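Local coordinates for phosphoacetylglucosamine mutase (Aspergillus lentulus, PDB 5O9X), which catalyses the interconversion of N-acetylglucosamine 6-phosphate and N-acetylglucosamine 1-phosphate, probably as a step toward UDP-N-acetylglucosamine, at residues T213-G221 against D251-A259; Y378-F389 against I421-D431. The protein carries 1 engineered substitution. One frame throughout, in Å; residues are numbered along the deposited sequence.

Interaction 1 (T213-G221 against D251-A259); sequences TVDCANGVG and DSLNFECGA
D215, which closes an Asx turn at the carboxyl end of strand 212-215, also binds the loop leading into helix 259-265 through G258 N, at the helix N-cap. D215 sets CG trans to its backbone N (chi1 156°), which points the carboxylate past the strand end to meet G258 N and A217 N. G258 N donates to OD2 over 2.7 Å, arriving on the syn lone pair. A217 N closes the Asx turn on OD1 at 3.0 Å, from well above the carboxylate plane. Outside the two segments, S282 OG also bonds to OD2 and N244 ND2 to OD1, so each carboxylate oxygen has two partners and the group is fixed in rotation.

Beyond the strand the chain reverses in a type I' turn, C216 to G219, and meets a type II turn, S252 to F255. The turns join where N254 N donates to A217 O at 2.9 Å with an N-H...O angle of 169°. The same oxygen takes a CA-H...O contact from L253. Apolar atoms fill in around this bond: A217 CB lies 3.6 Å from G258 CA, C257 SG is 3.7 Å from A217 CA, and L253 CD1 is pressed tightly on G219 CA at 3.4 Å. The side chain of N218 packs over S252, CB to CB 3.7 Å. N254 sends its amide onward, ND2 to the carbonyls of N71 and of A69, the engineered residue. Loops converging at the carboxyl ends of parallel strands, here 212-215 and its neighbours 240-243 and 279-283, are characteristic of the alpha/beta/alpha domains of phosphohexomutases.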
# COMPACT_ATOMS: atom_id res chain seq x y z
N THR A 213 -10.36 8.13 -16.63
CA THR A 213 -10.69 6.72 -16.96
C THR A 213 -9.86 5.79 -16.01
O THR A 213 -8.61 5.73 -16.13
CB THR A 213 -10.42 6.40 -18.48
OG1 THR A 213 -11.12 7.39 -19.26
CG2 THR A 213 -10.90 4.94 -18.92
N VAL A 214 -10.56 5.06 -15.15
CA VAL A 214 -9.90 4.34 -14.05
C VAL A 214 -10.05 2.84 -14.32
O VAL A 214 -11.18 2.23 -14.36
CB VAL A 214 -10.55 4.64 -12.64
CG1 VAL A 214 -9.78 3.88 -11.56
CG2 VAL A 214 -10.53 6.12 -12.32
N ASP A 215 -8.91 2.24 -14.61
CA ASP A 215 -8.77 0.76 -14.73
C ASP A 215 -8.78 0.19 -13.34
O ASP A 215 -7.87 0.46 -12.54
CB ASP A 215 -7.46 0.48 -15.47
CG ASP A 215 -6.86 -0.89 -15.19
OD1 ASP A 215 -7.63 -1.85 -14.94
OD2 ASP A 215 -5.57 -0.98 -15.27
N CYS A 216 -9.75 -0.68 -13.05
CA CYS A 216 -9.96 -1.15 -11.67
C CYS A 216 -9.50 -2.61 -11.49
O CYS A 216 -9.87 -3.31 -10.47
CB CYS A 216 -11.41 -0.97 -11.19
SG CYS A 216 -11.89 0.77 -11.09
N ALA A 217 -8.63 -3.03 -12.41
CA ALA A 217 -7.87 -4.28 -12.24
C ALA A 217 -8.76 -5.53 -12.14
O ALA A 217 -8.30 -6.63 -11.72
CB ALA A 217 -6.89 -4.17 -11.00
N ASN A 218 -10.03 -5.37 -12.56
CA ASN A 218 -11.11 -6.44 -12.37
C ASN A 218 -11.23 -6.89 -10.91
O ASN A 218 -11.50 -8.07 -10.62
CB ASN A 218 -10.83 -7.66 -13.27
CG ASN A 218 -10.79 -7.28 -14.74
OD1 ASN A 218 -9.76 -7.54 -15.50
ND2 ASN A 218 -11.84 -6.62 -15.16
N GLY A 219 -10.92 -5.95 -9.98
CA GLY A 219 -10.98 -6.24 -8.54
C GLY A 219 -12.08 -5.49 -7.81
O GLY A 219 -12.84 -4.73 -8.42
N VAL A 220 -12.07 -5.64 -6.47
CA VAL A 220 -13.05 -5.10 -5.56
C VAL A 220 -13.07 -3.55 -5.66
O VAL A 220 -14.12 -2.95 -5.47
CB VAL A 220 -12.73 -5.50 -4.08
CG1 VAL A 220 -11.35 -5.01 -3.61
CG2 VAL A 220 -13.91 -5.15 -3.20
N GLY A 221 -11.97 -2.95 -6.10
CA GLY A 221 -12.03 -1.48 -6.27
C GLY A 221 -13.03 -0.99 -7.30
O GLY A 221 -13.47 0.16 -7.18
N ASP A 251 -10.22 -15.20 -12.90
CA ASP A 251 -8.94 -15.24 -13.69
C ASP A 251 -8.60 -13.85 -14.25
O ASP A 251 -7.45 -13.59 -14.66
CB ASP A 251 -9.09 -16.17 -14.94
CG ASP A 251 -9.44 -17.62 -14.58
OD1 ASP A 251 -9.23 -18.13 -13.45
OD2 ASP A 251 -9.90 -18.27 -15.53
N SER A 252 -9.58 -12.95 -14.27
CA SER A 252 -9.34 -11.56 -14.75
C SER A 252 -8.61 -10.62 -13.78
O SER A 252 -8.20 -9.54 -14.23
CB SER A 252 -10.69 -10.91 -15.08
OG SER A 252 -11.18 -11.60 -16.22
N LEU A 253 -8.47 -11.01 -12.52
CA LEU A 253 -7.99 -10.12 -11.48
C LEU A 253 -6.51 -9.81 -11.76
O LEU A 253 -5.69 -10.74 -11.89
CB LEU A 253 -8.11 -10.82 -10.12
CG LEU A 253 -7.67 -9.92 -8.93
CD1 LEU A 253 -8.61 -8.69 -8.76
CD2 LEU A 253 -7.66 -10.77 -7.65
N ASN A 254 -6.15 -8.51 -11.85
CA ASN A 254 -4.73 -8.10 -12.15
C ASN A 254 -4.19 -8.66 -13.48
O ASN A 254 -2.97 -8.81 -13.67
CB ASN A 254 -3.75 -8.48 -10.99
CG ASN A 254 -4.11 -7.78 -9.67
OD1 ASN A 254 -4.46 -6.57 -9.66
ND2 ASN A 254 -3.94 -8.50 -8.53
N PHE A 255 -5.11 -8.98 -14.42
CA PHE A 255 -4.67 -9.76 -15.58
C PHE A 255 -4.63 -8.87 -16.76
O PHE A 255 -5.65 -8.37 -17.17
CB PHE A 255 -5.55 -11.04 -15.84
CG PHE A 255 -5.14 -11.79 -17.10
CD1 PHE A 255 -3.99 -12.61 -17.11
CD2 PHE A 255 -5.85 -11.60 -18.29
CE1 PHE A 255 -3.60 -13.26 -18.30
CE2 PHE A 255 -5.46 -12.23 -19.47
CZ PHE A 255 -4.32 -13.04 -19.48
N GLU A 256 -3.43 -8.58 -17.26
CA GLU A 256 -3.26 -7.61 -18.37
C GLU A 256 -3.85 -6.22 -18.09
O GLU A 256 -4.23 -5.46 -19.03
CB GLU A 256 -3.73 -8.18 -19.69
CG GLU A 256 -3.03 -9.53 -19.92
CD GLU A 256 -3.16 -10.03 -21.36
OE1 GLU A 256 -4.17 -9.73 -22.01
OE2 GLU A 256 -2.27 -10.73 -21.83
N CYS A 257 -3.94 -5.88 -16.80
CA CYS A 257 -4.44 -4.55 -16.40
C CYS A 257 -4.12 -4.40 -14.89
O CYS A 257 -3.63 -5.37 -14.25
CB CYS A 257 -5.96 -4.35 -16.62
SG CYS A 257 -7.00 -5.49 -15.66
N GLY A 258 -4.37 -3.20 -14.36
CA GLY A 258 -4.08 -2.96 -12.92
C GLY A 258 -2.73 -2.21 -12.83
O GLY A 258 -1.91 -2.27 -13.73
N ALA A 259 -2.49 -1.57 -11.69
CA ALA A 259 -1.31 -0.65 -11.50
C ALA A 259 -0.07 -1.47 -11.66
O ALA A 259 0.91 -0.97 -12.10
CB ALA A 259 -1.34 -0.05 -10.08

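Interaction 2 (Y378-F389 against I421-D431); sequences YFEANGHGTITF and INQAVGDAISD. With G16 (1,6-di-O-phosphono-alpha-D-glucopyranose), chain B.
With chi1 at -163°, T386 swings OG1 to the side far from its own backbone N and onto N422 O, while Q423, bent at chi2 (-65°), curls its amide back over the strand edge. T386 OG1 donates to N422 O at 2.6 Å, tilted out of the carbonyl plane. The Q423 amide is gripped mainly from its own segment: NE2 makes a very short bond, 2.5 Å, to I421 O. Across the contact its bonds are weak, NE2 to I387 O at 3.2 Å and F389 N to OE1 at 3.5 Å, and OE1 sits in plane at the edge of the F389 ring. The paired strands 375-379 and 385-389 form an antiparallel hairpin, in which Y378 and T386 exchange both backbone bonds. Its connecting loop, E380 to H384, matches the sugar-binding loop of domain III in phosphohexomutases. E380 OE1 takes a very short bond, 2.5 Å, from O3 of the bound bisphosphate and OE2 bonds to O4, while H384 NE2 donates to phosphate oxygen O3X at 2.7 Å. Behind this loop, D431 from the first turn of helix 428-442 brings OD2 to 2.6 Å from G385 O; its carboxylate plane is turned 52° from the F379 ring. G426 CA also approaches G385 O, in a CA-H...O contact of 3.2 Å. Water 1 donates to D431 OD2 and G383 O, water 3 to D431 OD1 and T386 OG1. D427 caps the helix through weak bonds from I429 N and S430 N to OD1, and its OD2 is held by Y191 OH and N422 ND2.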
# COMPACT_ATOMS: atom_id res chain seq x y z
N TYR A 378 4.72 10.11 1.79
CA TYR A 378 5.44 8.89 1.40
C TYR A 378 4.72 8.02 0.37
O TYR A 378 3.59 7.62 0.58
CB TYR A 378 5.83 8.08 2.63
CG TYR A 378 4.71 7.63 3.54
CD1 TYR A 378 4.19 6.29 3.50
CD2 TYR A 378 4.20 8.51 4.47
CE1 TYR A 378 3.16 5.92 4.41
CE2 TYR A 378 3.18 8.16 5.34
CZ TYR A 378 2.71 6.88 5.34
OH TYR A 378 1.74 6.68 6.27
N PHE A 379 5.37 7.80 -0.76
CA PHE A 379 4.86 6.90 -1.83
C PHE A 379 5.94 5.91 -2.26
O PHE A 379 7.10 6.31 -2.28
CB PHE A 379 4.32 7.72 -3.03
CG PHE A 379 2.94 8.28 -2.80
CD1 PHE A 379 1.84 7.67 -3.36
CD2 PHE A 379 2.76 9.43 -1.99
CE1 PHE A 379 0.54 8.15 -3.13
CE2 PHE A 379 1.47 9.93 -1.73
CZ PHE A 379 0.38 9.28 -2.35
N GLU A 380 5.58 4.69 -2.68
CA GLU A 380 6.47 3.85 -3.42
C GLU A 380 6.15 4.10 -4.86
O GLU A 380 5.00 4.50 -5.15
CB GLU A 380 6.21 2.36 -3.04
CG GLU A 380 6.63 2.15 -1.57
CD GLU A 380 6.43 0.71 -1.14
OE1 GLU A 380 5.27 0.32 -0.86
OE2 GLU A 380 7.41 -0.02 -1.11
N ALA A 381 7.14 3.90 -5.75
CA ALA A 381 6.93 4.11 -7.19
C ALA A 381 5.73 3.33 -7.71
O ALA A 381 5.09 3.76 -8.67
CB ALA A 381 8.27 3.73 -7.96
N ASN A 382 5.46 2.15 -7.12
CA ASN A 382 4.38 1.27 -7.59
C ASN A 382 2.99 1.86 -7.29
O ASN A 382 1.97 1.27 -7.66
CB ASN A 382 4.50 -0.16 -6.93
CG ASN A 382 4.35 -0.14 -5.40
OD1 ASN A 382 3.67 0.71 -4.86
ND2 ASN A 382 4.96 -1.11 -4.72
N GLY A 383 2.95 2.98 -6.53
CA GLY A 383 1.65 3.69 -6.29
C GLY A 383 1.00 3.46 -4.92
O GLY A 383 -0.07 3.99 -4.64
N HIS A 384 1.68 2.76 -4.04
CA HIS A 384 1.31 2.84 -2.60
C HIS A 384 1.70 4.14 -2.00
O HIS A 384 2.77 4.70 -2.33
CB HIS A 384 2.13 1.79 -1.84
CG HIS A 384 1.42 0.51 -1.67
ND1 HIS A 384 0.38 0.36 -0.74
CD2 HIS A 384 1.54 -0.67 -2.32
CE1 HIS A 384 -0.04 -0.91 -0.79
NE2 HIS A 384 0.64 -1.55 -1.74
N GLY A 385 0.83 4.73 -1.18
CA GLY A 385 1.36 5.74 -0.32
C GLY A 385 0.28 6.72 0.15
O GLY A 385 -0.91 6.54 -0.11
N THR A 386 0.73 7.69 0.94
CA THR A 386 -0.16 8.59 1.62
C THR A 386 0.63 9.79 2.14
O THR A 386 1.81 10.00 1.79
CB THR A 386 -1.08 7.89 2.69
OG1 THR A 386 -2.15 8.79 2.96
CG2 THR A 386 -0.36 7.57 3.93
N ILE A 387 -0.01 10.58 2.99
CA ILE A 387 0.66 11.72 3.60
C ILE A 387 0.23 11.68 5.03
O ILE A 387 -0.95 11.55 5.34
CB ILE A 387 0.27 13.08 2.98
CG1 ILE A 387 0.67 13.12 1.52
CG2 ILE A 387 1.12 14.19 3.64
CD1 ILE A 387 -0.43 13.55 0.61
N THR A 388 1.21 11.75 5.90
CA THR A 388 0.91 11.72 7.34
C THR A 388 1.16 13.14 7.92
O THR A 388 2.06 13.85 7.51
CB THR A 388 1.71 10.58 8.00
OG1 THR A 388 1.37 10.56 9.36
CG2 THR A 388 3.15 10.85 7.91
N PHE A 389 0.28 13.58 8.82
CA PHE A 389 0.41 14.90 9.49
C PHE A 389 0.61 14.62 10.95
O PHE A 389 -0.18 13.89 11.55
CB PHE A 389 -0.87 15.70 9.30
CG PHE A 389 -1.12 16.09 7.87
CD1 PHE A 389 -0.62 17.32 7.37
CD2 PHE A 389 -1.82 15.23 7.01
CE1 PHE A 389 -0.84 17.69 6.05
CE2 PHE A 389 -2.02 15.57 5.67
CZ PHE A 389 -1.54 16.81 5.21
N ILE A 421 -7.14 12.69 3.33
CA ILE A 421 -5.99 11.80 3.15
C ILE A 421 -6.01 10.71 4.17
O ILE A 421 -5.97 10.99 5.37
CB ILE A 421 -4.63 12.55 2.90
CG1 ILE A 421 -4.70 13.06 1.50
CG2 ILE A 421 -3.43 11.62 2.91
CD1 ILE A 421 -5.27 11.97 0.55
N ASN A 422 -6.11 9.46 3.66
CA ASN A 422 -6.23 8.32 4.52
C ASN A 422 -4.91 8.19 5.29
O ASN A 422 -3.84 7.96 4.74
CB ASN A 422 -6.61 7.07 3.73
CG ASN A 422 -7.18 5.95 4.62
OD1 ASN A 422 -6.64 5.67 5.72
ND2 ASN A 422 -8.28 5.27 4.13
N GLN A 423 -5.01 8.41 6.58
CA GLN A 423 -3.86 8.45 7.43
C GLN A 423 -3.37 7.01 7.73
O GLN A 423 -4.20 6.07 7.78
CB GLN A 423 -4.25 9.25 8.68
CG GLN A 423 -4.79 10.65 8.35
CD GLN A 423 -3.71 11.53 7.70
OE1 GLN A 423 -2.69 11.87 8.34
NE2 GLN A 423 -3.91 11.87 6.42
N ALA A 424 -2.03 6.87 7.85
CA ALA A 424 -1.22 5.61 8.09
C ALA A 424 -0.82 4.74 6.85
O ALA A 424 0.23 4.96 6.20
CB ALA A 424 -1.76 4.75 9.25
N VAL A 425 -1.62 3.73 6.56
CA VAL A 425 -1.47 2.98 5.34
C VAL A 425 -2.23 3.82 4.28
O VAL A 425 -3.29 4.37 4.52
CB VAL A 425 -1.97 1.49 5.49
CG1 VAL A 425 -1.93 0.70 4.18
CG2 VAL A 425 -1.13 0.78 6.54
N GLY A 426 -1.70 3.89 3.09
CA GLY A 426 -2.37 4.71 2.10
C GLY A 426 -3.66 4.13 1.63
O GLY A 426 -3.98 2.95 1.92
N ASP A 427 -4.43 4.95 0.92
CA ASP A 427 -5.70 4.50 0.33
C ASP A 427 -5.69 4.98 -1.11
O ASP A 427 -5.78 6.18 -1.33
CB ASP A 427 -6.85 5.10 1.19
CG ASP A 427 -8.22 4.88 0.56
OD1 ASP A 427 -8.28 4.49 -0.62
OD2 ASP A 427 -9.25 5.12 1.21
N ALA A 428 -5.58 4.08 -2.08
CA ALA A 428 -5.54 4.44 -3.49
C ALA A 428 -6.68 5.33 -4.02
O ALA A 428 -6.46 6.27 -4.80
CB ALA A 428 -5.37 3.23 -4.38
N ILE A 429 -7.92 5.04 -3.59
CA ILE A 429 -9.01 5.83 -4.12
C ILE A 429 -9.01 7.22 -3.51
O ILE A 429 -9.34 8.18 -4.22
CB ILE A 429 -10.34 5.09 -3.86
CG1 ILE A 429 -10.38 3.83 -4.78
CG2 ILE A 429 -11.54 6.08 -3.93
CD1 ILE A 429 -11.57 2.90 -4.61
N SER A 430 -8.68 7.35 -2.20
CA SER A 430 -8.53 8.69 -1.57
C SER A 430 -7.36 9.47 -2.24
O SER A 430 -7.48 10.66 -2.52
CB SER A 430 -8.31 8.42 -0.05
OG SER A 430 -7.58 9.45 0.56
N ASP A 431 -6.25 8.77 -2.52
CA ASP A 431 -5.12 9.34 -3.31
C ASP A 431 -5.55 9.79 -4.71
O ASP A 431 -5.13 10.85 -5.20
CB ASP A 431 -3.96 8.39 -3.44
CG ASP A 431 -3.27 8.09 -2.12
OD1 ASP A 431 -3.39 8.83 -1.12
OD2 ASP A 431 -2.55 7.04 -2.11
C1 G16 B . 3.30 -5.04 -1.13
C2 G16 B . 3.74 -4.00 -0.10
C3 G16 B . 4.50 -2.84 -0.81
C4 G16 B . 5.69 -3.29 -1.65
C5 G16 B . 5.19 -4.32 -2.66
C6 G16 B . 6.27 -5.09 -3.37
O1 G16 B . 2.39 -4.44 -2.04
O2 G16 B . 2.65 -3.48 0.71
O3 G16 B . 4.82 -1.92 0.15
O4 G16 B . 6.36 -2.21 -2.44
O5 G16 B . 4.51 -5.42 -2.00
O6 G16 B . 7.07 -5.80 -2.32
P G16 B . 8.26 -6.80 -2.80
O1P G16 B . 9.17 -6.05 -3.80
O2P G16 B . 7.60 -7.99 -3.53
O3P G16 B . 8.96 -7.35 -1.53
P' G16 B . 0.85 -4.97 -2.25
O1X G16 B . 0.33 -5.46 -0.88
O2X G16 B . 0.93 -6.23 -3.17
O3X G16 B . 0.09 -3.92 -2.98
O HOH W 1 -2.11 4.31 -2.92
O HOH W 2 -0.48 1.90 1.10
O HOH W 3 -4.28 7.87 1.37

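Interactions 1 and 2 belong to successive domains, II and III, and their centres lie 19 Å apart. They meet directly in one packing contact, G221 O against I429 CD1 at 4.2 Å, where the start of helix 221-231 touches the first turn of helix 428-442. Their relation to the ligand differs. Residues 378-389 form part of the pocket and bind the bisphosphate directly, whereas interaction 1 probably lies just behind it: the N254 side chain stays about 8 Å from the ligand, tied by ND2 to the backbone carbonyls of A69 and N71, which flank ligand-binding H70. Residues far apart in sequence also hold the ligand, R33 and H70 early, R505, S507 and T509 late.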